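Local coordinates for protein chitin deacetylase (Bombyx mori, PDB 5ZNT) that hydrolyses the N-acetamido groups of N-acetylglucosamine residues in chitin, using zinc, to give chitosan and acetate, as the family 4 carbohydrate esterase part of a longer secreted protein, at residues A[178-183]-A[254-259]; A[244-249]-A[271-276]. All blocks are in the same frame, centred on the assembly; numbering follows the deposited sequence.

Contact 1. Residues A[178-183]-A[254-259]; sequences NPPLWP and FDRHYE. Unlike the reference sequence in segment 178-183: Pro180 (reference Arg), Trp182 (reference Cys).
Arg256 reaches out from near the end of helix 243-258 to grasp the amide oxygen of Asn178 in the loop before strand 184-185. From CB the chain runs straight through CG to CD (chi2 -170°), CG lying 4.1 Å and CD 3.8 Å from Asn178 OD1, and the bend at chi3 (44°) swings NE onto that oxygen. NE donates to Asn178 OD1 over 2.8 Å, nearly straight, with the acceptor close to the guanidinium plane; the amide itself stands steeply across that plane, at 74°. One atom beyond CZ, NH2 makes a weak second bond to the same OD1 at 3.4 Å and lies 4.1 Å from Pro180 CB. NH2 also bonds Ser177 O, and NH1 bonds Asn253 OD1, so both ends of the fork are held; Asn178 OD1 receives Gln260 NE2 as well. Beside this polar grip, Pro180 sets CG over the face of the imidazole of His257, 3.4 Å from the ring centroid and almost exactly on the ring normal, a CH-pi contact. His257 ND1 donates its N-H to Ala263 O, which helps to fix the rotation of the imidazole beneath the proline. The cis peptide between Asn178 and Pro179 kinks the loop between the amide and the proline that covers the imidazole. An arginine-amide hydrogen bond and a proline CH-pi contact thus fasten the connection between strands 173-174 and 184-185 to the last turn of a helix of the distorted beta/alpha-barrel of family 4 esterases.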
ATOM      1  N   ASN A 178      -1.438 -21.526  -0.421  1.00 28.46           N
ATOM      2  CA  ASN A 178      -2.432 -21.774  -1.467  1.00 30.45           C
ATOM      3  C   ASN A 178      -3.693 -22.337  -0.830  1.00 33.42           C
ATOM      4  O   ASN A 178      -3.658 -23.451  -0.269  1.00 37.05           O
ATOM      5  CB  ASN A 178      -1.879 -22.712  -2.530  1.00 29.41           C
ATOM      6  CG  ASN A 178      -0.779 -22.070  -3.327  1.00 34.13           C
ATOM      7  OD1 ASN A 178      -1.018 -21.121  -4.083  1.00 31.40           O
ATOM      8  ND2 ASN A 178       0.442 -22.560  -3.158  1.00 32.31           N
ATOM      9  N   PRO A 179      -4.811 -21.609  -0.862  1.00 29.62           N
ATOM     10  CA  PRO A 179      -4.890 -20.301  -1.523  1.00 25.61           C
ATOM     11  C   PRO A 179      -4.261 -19.163  -0.693  1.00 29.53           C
ATOM     12  O   PRO A 179      -4.008 -19.357   0.503  1.00 24.19           O
ATOM     13  CB  PRO A 179      -6.398 -20.099  -1.697  1.00 28.54           C
ATOM     14  CG  PRO A 179      -7.012 -20.843  -0.556  1.00 30.17           C
ATOM     15  CD  PRO A 179      -6.097 -22.019  -0.268  1.00 31.18           C
ATOM     16  N   PRO A 180      -3.987 -18.022  -1.329  1.00 28.10           N
ATOM     17  CA  PRO A 180      -3.535 -16.836  -0.575  1.00 23.38           C
ATOM     18  C   PRO A 180      -4.669 -16.273   0.266  1.00 28.18           C
ATOM     19  O   PRO A 180      -5.817 -16.725   0.199  1.00 26.19           O
ATOM     20  CB  PRO A 180      -3.103 -15.857  -1.672  1.00 23.26           C
ATOM     21  CG  PRO A 180      -3.956 -16.254  -2.867  1.00 24.91           C
ATOM     22  CD  PRO A 180      -4.062 -17.768  -2.780  1.00 25.47           C
ATOM     23  N   LEU A 181      -4.346 -15.250   1.066  1.00 23.39           N
ATOM     24  CA  LEU A 181      -5.265 -14.757   2.088  1.00 20.91           C
ATOM     25  C   LEU A 181      -5.937 -13.461   1.646  1.00 23.88           C
ATOM     26  O   LEU A 181      -5.317 -12.619   0.989  1.00 22.40           O
ATOM     27  CB  LEU A 181      -4.533 -14.539   3.420  1.00 22.87           C
ATOM     28  CG  LEU A 181      -4.379 -15.744   4.362  1.00 32.37           C
ATOM     29  CD1 LEU A 181      -3.668 -16.898   3.680  1.00 32.16           C
ATOM     30  CD2 LEU A 181      -3.640 -15.359   5.646  1.00 30.45           C
ATOM     31  N   TRP A 182      -7.219 -13.316   2.000  1.00 19.06           N
ATOM     32  CA  TRP A 182      -7.955 -12.068   1.889  1.00 24.75           C
ATOM     33  C   TRP A 182      -7.557 -11.139   3.040  1.00 25.49           C
ATOM     34  O   TRP A 182      -7.114 -11.610   4.097  1.00 22.34           O
ATOM     35  CB  TRP A 182      -9.467 -12.332   1.932  1.00 23.34           C
ATOM     36  CG  TRP A 182     -10.008 -12.757   0.600  1.00 25.05           C
ATOM     37  CD1 TRP A 182      -9.931 -14.010   0.030  1.00 27.93           C
ATOM     38  CD2 TRP A 182     -10.674 -11.919  -0.356  1.00 21.28           C
ATOM     39  NE1 TRP A 182     -10.525 -13.994  -1.219  1.00 23.43           N
ATOM     40  CE2 TRP A 182     -10.995 -12.728  -1.471  1.00 21.25           C
ATOM     41  CE3 TRP A 182     -11.062 -10.568  -0.360  1.00 21.33           C
ATOM     42  CZ2 TRP A 182     -11.651 -12.224  -2.592  1.00 23.91           C
ATOM     43  CZ3 TRP A 182     -11.712 -10.068  -1.481  1.00 22.78           C
ATOM     44  CH2 TRP A 182     -12.008 -10.898  -2.577  1.00 23.48           C
ATOM     45  N   PRO A 183      -7.709  -9.821   2.869  1.00 25.90           N
ATOM     46  CA  PRO A 183      -7.527  -8.907   4.010  1.00 21.11           C
ATOM     47  C   PRO A 183      -8.392  -9.346   5.181  1.00 27.63           C
ATOM     48  O   PRO A 183      -9.391 -10.053   5.010  1.00 28.72           O
ATOM     49  CB  PRO A 183      -7.981  -7.543   3.471  1.00 19.08           C
ATOM     50  CG  PRO A 183      -7.758  -7.634   1.985  1.00 24.26           C
ATOM     51  CD  PRO A 183      -8.012  -9.100   1.615  1.00 21.46           C
ATOM     52  N   PHE A 254      -0.437 -14.300 -10.632  1.00 24.25           N
ATOM     53  CA  PHE A 254      -1.804 -13.960 -11.007  1.00 25.39           C
ATOM     54  C   PHE A 254      -2.686 -15.212 -11.005  1.00 26.32           C
ATOM     55  O   PHE A 254      -3.764 -15.226 -10.401  1.00 26.30           O
ATOM     56  CB  PHE A 254      -1.820 -13.279 -12.379  1.00 20.55           C
ATOM     57  CG  PHE A 254      -3.216 -12.987 -12.885  1.00 23.25           C
ATOM     58  CD1 PHE A 254      -3.841 -11.788 -12.581  1.00 20.63           C
ATOM     59  CD2 PHE A 254      -3.907 -13.925 -13.652  1.00 25.40           C
ATOM     60  CE1 PHE A 254      -5.129 -11.525 -13.018  1.00 25.27           C
ATOM     61  CE2 PHE A 254      -5.197 -13.663 -14.108  1.00 23.29           C
ATOM     62  CZ  PHE A 254      -5.806 -12.472 -13.796  1.00 24.52           C
ATOM     63  N   ASP A 255      -2.231 -16.283 -11.668  1.00 27.57           N
ATOM     64  CA  ASP A 255      -3.044 -17.498 -11.761  1.00 28.64           C
ATOM     65  C   ASP A 255      -3.301 -18.103 -10.390  1.00 29.18           C
ATOM     66  O   ASP A 255      -4.407 -18.591 -10.122  1.00 28.33           O
ATOM     67  CB  ASP A 255      -2.376 -18.529 -12.675  1.00 25.35           C
ATOM     68  CG  ASP A 255      -2.365 -18.105 -14.128  1.00 29.85           C
ATOM     69  OD1 ASP A 255      -3.197 -17.263 -14.532  1.00 30.09           O
ATOM     70  OD2 ASP A 255      -1.498 -18.613 -14.872  1.00 32.61           O
ATOM     71  N   ARG A 256      -2.292 -18.081  -9.504  1.00 26.82           N
ATOM     72  CA  ARG A 256      -2.482 -18.586  -8.147  1.00 26.97           C
ATOM     73  C   ARG A 256      -3.680 -17.919  -7.481  1.00 29.31           C
ATOM     74  O   ARG A 256      -4.485 -18.580  -6.816  1.00 29.27           O
ATOM     75  CB  ARG A 256      -1.210 -18.361  -7.310  1.00 26.41           C
ATOM     76  CG  ARG A 256      -0.037 -19.331  -7.589  1.00 29.97           C
ATOM     77  CD  ARG A 256       1.089 -19.176  -6.544  1.00 25.46           C
ATOM     78  NE  ARG A 256       0.537 -19.076  -5.195  1.00 25.51           N
ATOM     79  CZ  ARG A 256       0.535 -17.965  -4.461  1.00 28.22           C
ATOM     80  NH1 ARG A 256       1.078 -16.840  -4.936  1.00 22.86           N
ATOM     81  NH2 ARG A 256      -0.031 -17.979  -3.257  1.00 25.47           N
ATOM     82  N   HIS A 257      -3.827 -16.603  -7.656  1.00 23.05           N
ATOM     83  CA  HIS A 257      -4.966 -15.924  -7.053  1.00 22.18           C
ATOM     84  C   HIS A 257      -6.235 -16.141  -7.878  1.00 23.73           C
ATOM     85  O   HIS A 257      -7.289 -16.503  -7.338  1.00 25.29           O
ATOM     86  CB  HIS A 257      -4.663 -14.425  -6.917  1.00 23.70           C
ATOM     87  CG  HIS A 257      -3.662 -14.105  -5.848  1.00 21.94           C
ATOM     88  ND1 HIS A 257      -3.964 -13.308  -4.765  1.00 21.90           N
ATOM     89  CD2 HIS A 257      -2.368 -14.477  -5.694  1.00 22.51           C
ATOM     90  CE1 HIS A 257      -2.903 -13.216  -3.977  1.00 21.63           C
ATOM     91  NE2 HIS A 257      -1.918 -13.906  -4.523  1.00 20.44           N
ATOM     92  N   TYR A 258      -6.139 -15.911  -9.190  1.00 22.90           N
ATOM     93  CA  TYR A 258      -7.319 -15.909 -10.048  1.00 27.06           C
ATOM     94  C   TYR A 258      -7.987 -17.278 -10.100  1.00 30.32           C
ATOM     95  O   TYR A 258      -9.218 -17.355 -10.183  1.00 28.34           O
ATOM     96  CB  TYR A 258      -6.920 -15.465 -11.446  1.00 25.24           C
ATOM     97  CG  TYR A 258      -8.046 -15.306 -12.437  1.00 27.13           C
ATOM     98  CD1 TYR A 258      -8.857 -14.181 -12.417  1.00 29.63           C
ATOM     99  CD2 TYR A 258      -8.266 -16.265 -13.427  1.00 32.09           C
ATOM    100  CE1 TYR A 258      -9.872 -14.011 -13.340  1.00 30.57           C
ATOM    101  CE2 TYR A 258      -9.291 -16.117 -14.360  1.00 31.06           C
ATOM    102  CZ  TYR A 258     -10.089 -14.988 -14.307  1.00 34.77           C
ATOM    103  OH  TYR A 258     -11.096 -14.799 -15.212  1.00 30.32           O
ATOM    104  N   GLU A 259      -7.201 -18.356 -10.040  1.00 29.44           N
ATOM    105  CA  GLU A 259      -7.731 -19.712 -10.130  1.00 35.10           C
ATOM    106  C   GLU A 259      -8.096 -20.300  -8.773  1.00 34.64           C
ATOM    107  O   GLU A 259      -8.593 -21.427  -8.729  1.00 31.05           O
ATOM    108  CB  GLU A 259      -6.733 -20.658 -10.822  1.00 27.50           C
ATOM    109  CG  GLU A 259      -6.091 -20.151 -12.123  1.00 35.43           C
ATOM    110  CD  GLU A 259      -6.968 -20.266 -13.363  1.00 57.35           C
ATOM    111  OE1 GLU A 259      -8.205 -20.393 -13.221  1.00 60.18           O
ATOM    112  OE2 GLU A 259      -6.414 -20.190 -14.493  1.00 59.28           O
TER

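Contact 2. Residues A[244-249]-A[271-276]; sequences DQFYNF and AAWLKN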
ATOM      1  N   ASP A 244      11.802 -11.768 -19.088  1.00 37.91           N
ATOM      2  CA  ASP A 244      10.989 -12.963 -19.313  1.00 31.47           C
ATOM      3  C   ASP A 244      10.647 -13.661 -18.007  1.00 33.77           C
ATOM      4  O   ASP A 244       9.512 -14.120 -17.819  1.00 31.47           O
ATOM      5  CB  ASP A 244      11.708 -13.941 -20.243  1.00 40.05           C
ATOM      6  CG  ASP A 244      10.742 -14.899 -20.916  1.00 59.89           C
ATOM      7  OD1 ASP A 244       9.920 -14.410 -21.728  1.00 57.70           O
ATOM      8  OD2 ASP A 244      10.782 -16.126 -20.618  1.00 62.43           O
ATOM      9  N   GLN A 245      11.629 -13.785 -17.107  1.00 31.35           N
ATOM     10  CA  GLN A 245      11.357 -14.399 -15.809  1.00 35.77           C
ATOM     11  C   GLN A 245      10.302 -13.611 -15.044  1.00 29.42           C
ATOM     12  O   GLN A 245       9.399 -14.199 -14.438  1.00 30.09           O
ATOM     13  CB  GLN A 245      12.640 -14.501 -14.980  1.00 35.82           C
ATOM     14  CG  GLN A 245      13.672 -15.481 -15.515  1.00 47.30           C
ATOM     15  CD  GLN A 245      15.028 -15.362 -14.811  1.00 49.49           C
ATOM     16  OE1 GLN A 245      15.294 -14.387 -14.104  1.00 42.67           O
ATOM     17  NE2 GLN A 245      15.898 -16.356 -15.023  1.00 52.36           N
ATOM     18  N   PHE A 246      10.419 -12.278 -15.055  1.00 30.39           N
ATOM     19  CA  PHE A 246       9.455 -11.415 -14.377  1.00 26.77           C
ATOM     20  C   PHE A 246       8.063 -11.574 -14.977  1.00 23.81           C
ATOM     21  O   PHE A 246       7.070 -11.677 -14.244  1.00 24.28           O
ATOM     22  CB  PHE A 246       9.917  -9.957 -14.475  1.00 27.76           C
ATOM     23  CG  PHE A 246       9.101  -8.987 -13.636  1.00 25.69           C
ATOM     24  CD1 PHE A 246       8.490  -9.400 -12.458  1.00 26.83           C
ATOM     25  CD2 PHE A 246       8.957  -7.672 -14.027  1.00 25.91           C
ATOM     26  CE1 PHE A 246       7.752  -8.512 -11.692  1.00 24.44           C
ATOM     27  CE2 PHE A 246       8.201  -6.771 -13.255  1.00 24.01           C
ATOM     28  CZ  PHE A 246       7.603  -7.205 -12.098  1.00 18.94           C
ATOM     29  N   TYR A 247       7.978 -11.613 -16.311  1.00 26.08           N
ATOM     30  CA  TYR A 247       6.692 -11.820 -16.973  1.00 23.81           C
ATOM     31  C   TYR A 247       6.054 -13.139 -16.531  1.00 26.26           C
ATOM     32  O   TYR A 247       4.895 -13.167 -16.102  1.00 25.38           O
ATOM     33  CB  TYR A 247       6.880 -11.743 -18.494  1.00 28.37           C
ATOM     34  CG  TYR A 247       5.631 -12.139 -19.258  1.00 32.22           C
ATOM     35  CD1 TYR A 247       4.569 -11.246 -19.418  1.00 32.51           C
ATOM     36  CD2 TYR A 247       5.498 -13.424 -19.785  1.00 34.44           C
ATOM     37  CE1 TYR A 247       3.412 -11.627 -20.101  1.00 32.45           C
ATOM     38  CE2 TYR A 247       4.348 -13.813 -20.466  1.00 33.08           C
ATOM     39  CZ  TYR A 247       3.319 -12.917 -20.619  1.00 33.48           C
ATOM     40  OH  TYR A 247       2.198 -13.335 -21.281  1.00 34.25           O
ATOM     41  N   ASN A 248       6.813 -14.238 -16.560  1.00 28.52           N
ATOM     42  CA  ASN A 248       6.247 -15.519 -16.130  1.00 29.75           C
ATOM     43  C   ASN A 248       5.906 -15.503 -14.644  1.00 28.80           C
ATOM     44  O   ASN A 248       4.898 -16.077 -14.222  1.00 27.18           O
ATOM     45  CB  ASN A 248       7.219 -16.657 -16.457  1.00 33.46           C
ATOM     46  CG  ASN A 248       7.473 -16.787 -17.958  1.00 34.14           C
ATOM     47  OD1 ASN A 248       6.579 -16.556 -18.764  1.00 33.67           O
ATOM     48  ND2 ASN A 248       8.690 -17.133 -18.329  1.00 35.87           N
ATOM     49  N   PHE A 249       6.730 -14.831 -13.840  1.00 27.81           N
ATOM     50  CA  PHE A 249       6.449 -14.684 -12.415  1.00 25.97           C
ATOM     51  C   PHE A 249       5.114 -13.971 -12.186  1.00 23.65           C
ATOM     52  O   PHE A 249       4.299 -14.397 -11.352  1.00 25.10           O
ATOM     53  CB  PHE A 249       7.629 -13.937 -11.787  1.00 26.52           C
ATOM     54  CG  PHE A 249       7.400 -13.445 -10.394  1.00 24.48           C
ATOM     55  CD1 PHE A 249       7.704 -14.243  -9.306  1.00 24.75           C
ATOM     56  CD2 PHE A 249       6.936 -12.159 -10.174  1.00 22.72           C
ATOM     57  CE1 PHE A 249       7.539 -13.778  -8.022  1.00 28.07           C
ATOM     58  CE2 PHE A 249       6.759 -11.680  -8.878  1.00 23.38           C
ATOM     59  CZ  PHE A 249       7.063 -12.492  -7.809  1.00 28.32           C
ATOM     60  N   ALA A 271      10.001   2.126  -6.972  1.00 18.20           N
ATOM     61  CA  ALA A 271      10.162   2.704  -8.301  1.00 19.14           C
ATOM     62  C   ALA A 271      11.560   2.463  -8.845  1.00 20.08           C
ATOM     63  O   ALA A 271      11.727   2.144 -10.029  1.00 21.37           O
ATOM     64  CB  ALA A 271       9.878   4.202  -8.256  1.00 19.61           C
ATOM     65  N   ALA A 272      12.582   2.609  -7.998  1.00 20.37           N
ATOM     66  CA  ALA A 272      13.952   2.514  -8.495  1.00 20.93           C
ATOM     67  C   ALA A 272      14.228   1.144  -9.125  1.00 23.81           C
ATOM     68  O   ALA A 272      14.986   1.037 -10.096  1.00 23.68           O
ATOM     69  CB  ALA A 272      14.932   2.797  -7.351  1.00 27.44           C
ATOM     70  N   TRP A 273      13.632   0.083  -8.570  1.00 19.81           N
ATOM     71  CA  TRP A 273      13.804  -1.258  -9.124  1.00 20.74           C
ATOM     72  C   TRP A 273      13.279  -1.335 -10.557  1.00 24.59           C
ATOM     73  O   TRP A 273      13.930  -1.915 -11.432  1.00 23.51           O
ATOM     74  CB  TRP A 273      13.105  -2.270  -8.219  1.00 22.24           C
ATOM     75  CG  TRP A 273      13.268  -3.739  -8.597  1.00 27.22           C
ATOM     76  CD1 TRP A 273      14.296  -4.582  -8.233  1.00 32.67           C
ATOM     77  CD2 TRP A 273      12.368  -4.531  -9.390  1.00 27.47           C
ATOM     78  NE1 TRP A 273      14.077  -5.845  -8.745  1.00 26.60           N
ATOM     79  CE2 TRP A 273      12.911  -5.841  -9.462  1.00 28.60           C
ATOM     80  CE3 TRP A 273      11.153  -4.266 -10.039  1.00 21.64           C
ATOM     81  CZ2 TRP A 273      12.278  -6.877 -10.155  1.00 26.74           C
ATOM     82  CZ3 TRP A 273      10.533  -5.290 -10.726  1.00 25.50           C
ATOM     83  CH2 TRP A 273      11.098  -6.584 -10.784  1.00 30.42           C
ATOM     84  N   LEU A 274      12.119  -0.717 -10.827  1.00 23.15           N
ATOM     85  CA  LEU A 274      11.606  -0.657 -12.197  1.00 24.10           C
ATOM     86  C   LEU A 274      12.452   0.268 -13.063  1.00 27.56           C
ATOM     87  O   LEU A 274      12.749  -0.047 -14.220  1.00 30.11           O
ATOM     88  CB  LEU A 274      10.150  -0.173 -12.201  1.00 17.43           C
ATOM     89  CG  LEU A 274       9.130  -1.177 -11.685  1.00 21.38           C
ATOM     90  CD1 LEU A 274       7.752  -0.514 -11.462  1.00 20.52           C
ATOM     91  CD2 LEU A 274       9.031  -2.403 -12.647  1.00 25.80           C
ATOM     92  N   LYS A 275      12.837   1.419 -12.527  1.00 23.46           N
ATOM     93  CA  LYS A 275      13.564   2.394 -13.325  1.00 29.32           C
ATOM     94  C   LYS A 275      14.962   1.903 -13.672  1.00 34.66           C
ATOM     95  O   LYS A 275      15.433   2.096 -14.800  1.00 32.13           O
ATOM     96  CB  LYS A 275      13.631   3.728 -12.589  1.00 27.77           C
ATOM     97  CG  LYS A 275      14.239   4.807 -13.463  1.00 37.34           C
ATOM     98  CD  LYS A 275      14.110   6.162 -12.851  1.00 33.16           C
ATOM     99  CE  LYS A 275      14.640   7.209 -13.796  1.00 35.87           C
ATOM    100  NZ  LYS A 275      14.640   8.520 -13.125  1.00 38.81           N
ATOM    101  N   ASN A 276      15.639   1.259 -12.726  1.00 30.50           N
ATOM    102  CA  ASN A 276      17.019   0.865 -12.967  1.00 32.19           C
ATOM    103  C   ASN A 276      17.129  -0.381 -13.829  1.00 43.45           C
ATOM    104  O   ASN A 276      18.234  -0.722 -14.263  1.00 38.27           O
ATOM    105  CB  ASN A 276      17.758   0.648 -11.637  1.00 33.29           C
ATOM    106  CG  ASN A 276      17.844   1.928 -10.794  1.00 31.44           C
ATOM    107  OD1 ASN A 276      17.529   3.028 -11.261  1.00 38.88           O
ATOM    108  ND2 ASN A 276      18.271   1.785  -9.555  1.00 38.79           N
TER
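The helical turn that presents Trp273 to Phe246 contains the backbone bond from Asn276 N to Ala272 O, 2.7 Å long and the shortest polar link within either segment. Asn277 ND2 adds a side-chain bond to Trp273 O. Across the contact itself the chemistry is apolar. Trp273 and Phe246 extend toward each other from opposite directions, bridging helices whose nearest CA atoms, those of Phe246 and Leu274, are as much as 11.2 Å apart. In both aromatic residues CG lies anti to the backbone N (chi1 -172° for Phe246 and -176° for Trp273), and two such outstretched side chains span the gap. They meet as a T-shaped pair: the benzo edge of the indole points onto the phenyl face, with the planes at 87° and the centroid of the indole six-membered ring 5.0 Å from that of Phe246. Trp273 CH2 stands 3.7 Å above the phenyl plane over its centre, while CZ3 leans to one side and comes 3.7 Å from Phe246 CE2. Leu274 adds a looser touch, its CD2 lying 4.5 Å from the same CE2 and approaching the ring obliquely. Phe280 stacks on Trp273, and Val234 and Asp235 also touch the indole, so it is held from more than one direction. The Trp273 side chain is about 12 Å from the bound zinc ion, beyond direct contact with the metal. In the chain, helix 243-258 leads into strand 265-270, which runs straight into helix 271-276; Phe269 of that strand packs against both Phe246 and Leu274, so the aromatic pair and the leucine join the two helices beside the strand, which pairs in parallel with strand 38-45.

Overall arrangement
Both contacts draw on helix 243-258. Contact 2 uses the N-terminal part and contact 1 the C-terminal end, with centres 21 Å apart and no touch between them. Each is largely buried, although contact 1 reaches the surface at Asn178, whereas contact 2 has no fully exposed residue among those that touch, Trp273 being partly so. Contact 1 ties the helix to an irregular loop, and its chemistry is mixed: an arginine-amide bond beside a CH-pi contact. Contact 2 ties the helix to another helix through aromatic and aliphatic carbon alone. Contact 2 is also the one closer to the zinc site, contact 1 lying away from the annotated sites.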